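Local coordinates for purine nucleosidase, (IunH-1) (Sulfolobus solfataricus, PDB 3T8J), which belongs to the nucleoside hydrolase family, has an alpha/beta fold built on a largely parallel sheet, and carries a bound sodium ion, at residues D7-E12 with I121-N126; I33-I38 with K70-V75. All coordinates share one frame; numbering follows the deposited sequence.

How the interactions relate
Interactions 1 and 2 share one region at the ends of neighbouring parallel strands, their centres about 9 Å apart. Interaction 1 (7-12 with 121-126) is fully buried and polar: a sodium ion, a serine hydroxyl and a water bridge from D7 to P123 and N126 join the end of strand 3-8 to the segment after strand 116-120. Interaction 2 (33-38 with 70-75) joins the loops after strands 27-33 and 60-62 through one backbone bond, packing about a tyrosine ring and a single water; it is still mainly buried, but partly exposed at Y72 and T74. They meet directly: N37 N probably donates to D9 OD1 (2.9 Å), T125 OG1 and E35 OE2 probably hydrogen-bond, and P123 packs on the E35 carbonyl.

Interaction 1 (D7-E12 with I121-N126); sequences DCDTAE and ISPLTN. With NA (sodium ion), chain B.
C8 and S122 bring their CA atoms to 5.6 Å where the chain leaves strand 3-8; alongside, the segment 121-126 runs from the loop after strand 116-120 into the first turn of helix 125-133. The S122 side chain joins the two backbones. Its OG lies beside its own backbone N, chi1 -49°, and from there donates to D7 O at 2.7 Å, approaching tilted from the carbonyl plane. The same hydroxyl oxygen accepts D9 N over 3.0 Å, through a clearly bent bond.

S122 OG also binds the sodium ion, at 2.5 Å. D9 OD2 and I121 O are nearer the metal, the first at 2.3 Å from the ion and the second equally close, while D14 and a water add further oxygens. The short approaches of S122 OG to D9 OD2 and to I121 O are therefore contacts between ligands of one ion. The other carboxylate oxygen of D9, OD1, receives N37 N and lies against P123 CD.

At the far end D7 turns its carboxylate to the start of helix 125-133. N126 ND2 reaches D7 OD1 at 3.0 Å in an almost straight bond, 172° at the hydrogen, lying in the amide plane and using the syn lone pair of OD1; the carboxylate and amide planes stand 81° apart. T32 OG1 is a second partner of OD1, and A64 N holds the amide oxygen of N126. A water gives protons to D7 OD2 (2.6 Å) and P123 O and accepts N126 N.

Because S122 OG donates its proton to D7 O, its lone pairs are probably what face the sodium ion and the D9 N-H, so one hydroxyl ties the sodium site to the strand end.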
loop_
_atom_site.group_PDB
_atom_site.type_symbol
_atom_site.label_atom_id
_atom_site.label_comp_id
_atom_site.label_asym_id
_atom_site.label_seq_id
_atom_site.Cartn_x
_atom_site.Cartn_y
_atom_site.Cartn_z
ATOM N N ASP A 7 -22.030 8.615 21.449
ATOM C CA ASP A 7 -22.060 8.420 19.995
ATOM C C ASP A 7 -22.266 6.938 19.711
ATOM O O ASP A 7 -21.449 6.106 20.099
ATOM C CB ASP A 7 -20.756 8.958 19.382
ATOM C CG ASP A 7 -20.780 8.990 17.848
ATOM O OD1 ASP A 7 -21.512 9.803 17.224
ATOM O OD2 ASP A 7 -20.053 8.163 17.227
ATOM N N CYS A 8 -23.386 6.645 19.041
ATOM C CA CYS A 8 -23.969 5.296 18.933
ATOM C C CYS A 8 -24.242 4.839 17.488
ATOM O O CYS A 8 -24.923 5.534 16.723
ATOM C CB CYS A 8 -25.324 5.269 19.658
ATOM S SG CYS A 8 -25.233 5.592 21.404
ATOM N N ASP A 9 -23.764 3.630 17.146
ATOM C CA ASP A 9 -24.261 2.845 15.999
ATOM C C ASP A 9 -25.239 1.831 16.584
ATOM O O ASP A 9 -24.947 0.658 16.732
ATOM C CB ASP A 9 -23.141 2.193 15.147
ATOM C CG ASP A 9 -22.187 1.258 15.923
ATOM O OD1 ASP A 9 -21.634 0.325 15.290
ATOM O OD2 ASP A 9 -21.904 1.462 17.135
ATOM N N THR A 10 -26.387 2.353 16.993
ATOM C CA THR A 10 -27.122 1.823 18.150
ATOM C C THR A 10 -27.540 0.360 18.062
ATOM O O THR A 10 -28.412 0.007 17.263
ATOM C CB THR A 10 -28.419 2.627 18.371
ATOM O OG1 THR A 10 -28.216 4.030 18.079
ATOM C CG2 THR A 10 -28.925 2.437 19.811
ATOM N N ALA A 11 -26.929 -0.475 18.896
ATOM C CA ALA A 11 -27.326 -1.865 19.099
ATOM C C ALA A 11 -27.402 -2.104 20.633
ATOM O O ALA A 11 -27.392 -1.142 21.436
ATOM C CB ALA A 11 -26.322 -2.809 18.397
ATOM N N GLU A 12 -27.489 -3.356 21.065
ATOM C CA GLU A 12 -27.742 -3.667 22.474
ATOM C C GLU A 12 -26.806 -2.986 23.491
ATOM O O GLU A 12 -27.270 -2.388 24.459
ATOM C CB GLU A 12 -27.804 -5.192 22.689
ATOM C CG GLU A 12 -26.449 -5.971 22.625
ATOM C CD GLU A 12 -25.680 -5.813 21.318
ATOM O OE1 GLU A 12 -26.113 -6.446 20.313
ATOM O OE2 GLU A 12 -24.652 -5.074 21.298
ATOM N N ILE A 121 -18.184 5.029 21.470
ATOM C CA ILE A 121 -18.379 3.565 21.491
ATOM C C ILE A 121 -18.750 2.989 20.122
ATOM O O ILE A 121 -19.277 1.889 20.032
ATOM C CB ILE A 121 -19.398 3.133 22.582
ATOM C CG1 ILE A 121 -20.701 3.939 22.523
ATOM C CG2 ILE A 121 -18.763 3.289 23.979
ATOM C CD1 ILE A 121 -21.876 3.320 23.337
ATOM N N SER A 122 -18.470 3.743 19.072
ATOM C CA SER A 122 -18.881 3.450 17.701
ATOM C C SER A 122 -17.815 3.897 16.705
ATOM O O SER A 122 -16.808 4.540 17.101
ATOM C CB SER A 122 -20.204 4.191 17.433
ATOM O OG SER A 122 -21.144 3.944 18.494
ATOM N N PRO A 123 -18.009 3.649 15.405
ATOM C CA PRO A 123 -17.095 4.246 14.415
ATOM C C PRO A 123 -16.958 5.779 14.598
ATOM O O PRO A 123 -17.890 6.436 15.041
ATOM C CB PRO A 123 -17.720 3.851 13.078
ATOM C CG PRO A 123 -18.449 2.572 13.384
ATOM C CD PRO A 123 -19.031 2.823 14.744
ATOM N N LEU A 124 -15.794 6.334 14.267
ATOM C CA LEU A 124 -15.422 7.674 14.703
ATOM C C LEU A 124 -15.748 8.823 13.714
ATOM O O LEU A 124 -15.300 9.972 13.853
ATOM C CB LEU A 124 -13.936 7.658 15.093
ATOM C CG LEU A 124 -13.600 6.871 16.372
ATOM C CD1 LEU A 124 -12.076 6.589 16.498
ATOM C CD2 LEU A 124 -14.043 7.590 17.630
ATOM N N THR A 125 -16.589 8.525 12.733
ATOM C CA THR A 125 -16.887 9.455 11.650
ATOM C C THR A 125 -17.419 10.820 12.125
ATOM O O THR A 125 -17.016 11.843 11.585
ATOM C CB THR A 125 -17.847 8.788 10.616
ATOM O OG1 THR A 125 -17.392 7.453 10.362
ATOM C CG2 THR A 125 -17.856 9.600 9.328
ATOM N N ASN A 126 -18.354 10.845 13.080
ATOM C CA ASN A 126 -18.928 12.126 13.522
ATOM C C ASN A 126 -17.904 12.985 14.246
ATOM O O ASN A 126 -17.873 14.201 14.050
ATOM C CB ASN A 126 -20.140 11.929 14.433
ATOM C CG ASN A 126 -21.338 11.397 13.702
ATOM O OD1 ASN A 126 -21.518 11.674 12.533
ATOM N ND2 ASN A 126 -22.183 10.641 14.414
HETATM NA NA NA B . -21.439 1.644 19.361
HETATM O O HOH W 1 -18.564 9.049 15.254
HETATM O O HOH W 2 -17.879 6.885 18.455
HETATM O O HOH W 3 -21.767 -0.672 19.626
#

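Interaction 2 (I33-I38 with K70-V75)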
loop_
_atom_site.group_PDB
_atom_site.type_symbol
_atom_site.label_atom_id
_atom_site.label_comp_id
_atom_site.label_asym_id
_atom_site.label_seq_id
_atom_site.Cartn_x
_atom_site.Cartn_y
_atom_site.Cartn_z
ATOM N N ILE A 33 -25.706 9.759 16.245
ATOM C CA ILE A 33 -25.821 8.466 15.548
ATOM C C ILE A 33 -24.857 8.393 14.384
ATOM O O ILE A 33 -24.758 9.342 13.600
ATOM C CB ILE A 33 -27.265 8.240 15.020
ATOM C CG1 ILE A 33 -28.310 8.503 16.116
ATOM C CG2 ILE A 33 -27.427 6.792 14.466
ATOM C CD1 ILE A 33 -28.237 7.527 17.292
ATOM N N VAL A 34 -24.201 7.240 14.246
ATOM C CA VAL A 34 -23.194 7.012 13.208
ATOM C C VAL A 34 -23.429 5.646 12.539
ATOM O O VAL A 34 -23.953 4.730 13.187
ATOM C CB VAL A 34 -21.762 7.131 13.803
ATOM C CG1 VAL A 34 -21.459 5.974 14.766
ATOM C CG2 VAL A 34 -20.677 7.227 12.688
ATOM N N GLU A 35 -22.985 5.502 11.303
ATOM C CA GLU A 35 -23.029 4.194 10.618
ATOM C C GLU A 35 -22.271 3.135 11.413
ATOM O O GLU A 35 -21.262 3.450 12.105
ATOM C CB GLU A 35 -22.455 4.306 9.178
ATOM C CG GLU A 35 -20.936 4.222 9.051
ATOM C CD GLU A 35 -20.175 5.491 9.427
ATOM O OE1 GLU A 35 -20.793 6.573 9.486
ATOM O OE2 GLU A 35 -18.925 5.379 9.613
ATOM N N GLY A 36 -22.694 1.888 11.298
ATOM C CA GLY A 36 -21.957 0.770 11.880
ATOM C C GLY A 36 -22.787 -0.503 11.950
ATOM O O GLY A 36 -23.040 -1.126 10.940
ATOM N N ASN A 37 -23.112 -0.905 13.162
ATOM C CA ASN A 37 -23.646 -2.235 13.452
ATOM C C ASN A 37 -24.829 -2.661 12.582
ATOM O O ASN A 37 -24.858 -3.801 12.113
ATOM C CB ASN A 37 -24.132 -2.301 14.901
ATOM C CG ASN A 37 -23.008 -2.427 15.922
ATOM O OD1 ASN A 37 -21.988 -3.084 15.686
ATOM N ND2 ASN A 37 -23.228 -1.843 17.091
ATOM N N ILE A 38 -25.817 -1.787 12.422
ATOM C CA ILE A 38 -27.041 -2.165 11.669
ATOM C C ILE A 38 -27.507 -1.009 10.773
ATOM O O ILE A 38 -26.925 0.081 10.787
ATOM C CB ILE A 38 -28.191 -2.618 12.612
ATOM C CG1 ILE A 38 -28.734 -1.423 13.404
ATOM C CG2 ILE A 38 -27.751 -3.760 13.520
ATOM C CD1 ILE A 38 -30.038 -1.697 14.119
ATOM N N LYS A 70 -14.237 4.867 2.775
ATOM C CA LYS A 70 -14.267 3.443 2.492
ATOM C C LYS A 70 -15.677 2.876 2.458
ATOM O O LYS A 70 -16.597 3.458 3.006
ATOM C CB LYS A 70 -13.433 2.705 3.514
ATOM C CG LYS A 70 -11.942 3.136 3.318
ATOM C CD LYS A 70 -10.975 2.332 4.018
ATOM C CE LYS A 70 -9.537 2.660 3.614
ATOM N NZ LYS A 70 -9.124 4.135 3.511
ATOM N N ASN A 71 -15.798 1.739 1.817
ATOM C CA ASN A 71 -17.014 0.948 1.979
ATOM C C ASN A 71 -16.963 0.216 3.308
ATOM O O ASN A 71 -15.871 0.017 3.871
ATOM C CB ASN A 71 -17.116 -0.030 0.812
ATOM C CG ASN A 71 -17.391 0.684 -0.515
ATOM O OD1 ASN A 71 -18.107 1.692 -0.556
ATOM N ND2 ASN A 71 -16.835 0.160 -1.591
ATOM N N TYR A 72 -18.119 -0.224 3.814
ATOM C CA TYR A 72 -18.187 -0.987 5.049
ATOM C C TYR A 72 -19.324 -2.014 4.908
ATOM O O TYR A 72 -20.010 -2.027 3.894
ATOM C CB TYR A 72 -18.360 -0.063 6.284
ATOM C CG TYR A 72 -19.772 0.382 6.519
ATOM C CD1 TYR A 72 -20.489 -0.092 7.609
ATOM C CD2 TYR A 72 -20.427 1.236 5.636
ATOM C CE1 TYR A 72 -21.807 0.281 7.838
ATOM C CE2 TYR A 72 -21.760 1.604 5.854
ATOM C CZ TYR A 72 -22.459 1.113 6.946
ATOM O OH TYR A 72 -23.809 1.446 7.133
ATOM N N ILE A 73 -19.455 -2.887 5.900
ATOM C CA ILE A 73 -20.624 -3.781 5.997
ATOM C C ILE A 73 -21.286 -3.595 7.349
ATOM O O ILE A 73 -20.600 -3.403 8.378
ATOM C CB ILE A 73 -20.250 -5.256 5.776
ATOM C CG1 ILE A 73 -19.223 -5.747 6.793
ATOM C CG2 ILE A 73 -19.689 -5.453 4.354
ATOM C CD1 ILE A 73 -19.035 -7.268 6.822
ATOM N N THR A 74 -22.629 -3.629 7.357
ATOM C CA THR A 74 -23.352 -3.805 8.594
ATOM C C THR A 74 -23.228 -5.273 9.064
ATOM O O THR A 74 -22.846 -6.155 8.273
ATOM C CB THR A 74 -24.803 -3.385 8.450
ATOM O OG1 THR A 74 -25.393 -4.130 7.372
ATOM C CG2 THR A 74 -24.916 -1.861 8.187
ATOM N N VAL A 75 -23.530 -5.512 10.336
ATOM C CA VAL A 75 -23.437 -6.832 10.951
ATOM C C VAL A 75 -24.742 -7.239 11.699
ATOM O O VAL A 75 -24.738 -7.582 12.895
ATOM C CB VAL A 75 -22.177 -6.973 11.826
ATOM C CG1 VAL A 75 -20.923 -7.118 10.916
ATOM C CG2 VAL A 75 -22.036 -5.782 12.771
HETATM O O HOH W 4 -25.126 1.802 9.615
#
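V75 N meets N37 O in this loop-to-loop contact, in which the loop following parallel strand 27-33 of the alpha/beta fold packs on the loop after strand 60-62. Packing is tight where N37 and G36 meet T74 and V75. V75 N, at the N-cap position of helix 76-79, donates to N37 O over 2.8 Å with 159° at the hydrogen, and V75 CG2 rests 3.5 Å from that same N37 O. Next to it, G36 O receives three carbon contacts: T74 CG2 at 3.4 Å, T74 CA through a CA-H...O approach, and Y72 CE1, which G36 O meets at the ring edge, near the ring plane.

Over one face of that ring comes E35. Its CG sits 4.2 Å from the Y72 centroid, 15° off the normal and offset toward the rim on the CZ side, a CH-pi contact; the chain then bends at chi2 (-78°) and carries the carboxylate away to T125 OG1. Helix 163-167 adds V167, which touches both E35 and Y72.

The outer side is looser. Y72 and T74 are partly exposed, and I73 turns its side chain away from 33-38, touching T281 of the second subunit. A water bridges the two loops beside these contacts: its oxygen accepts G36 N, donates to I38 O at 2.8 Å, and is hydrogen-bonded to Y72 OH at 2.8 Å.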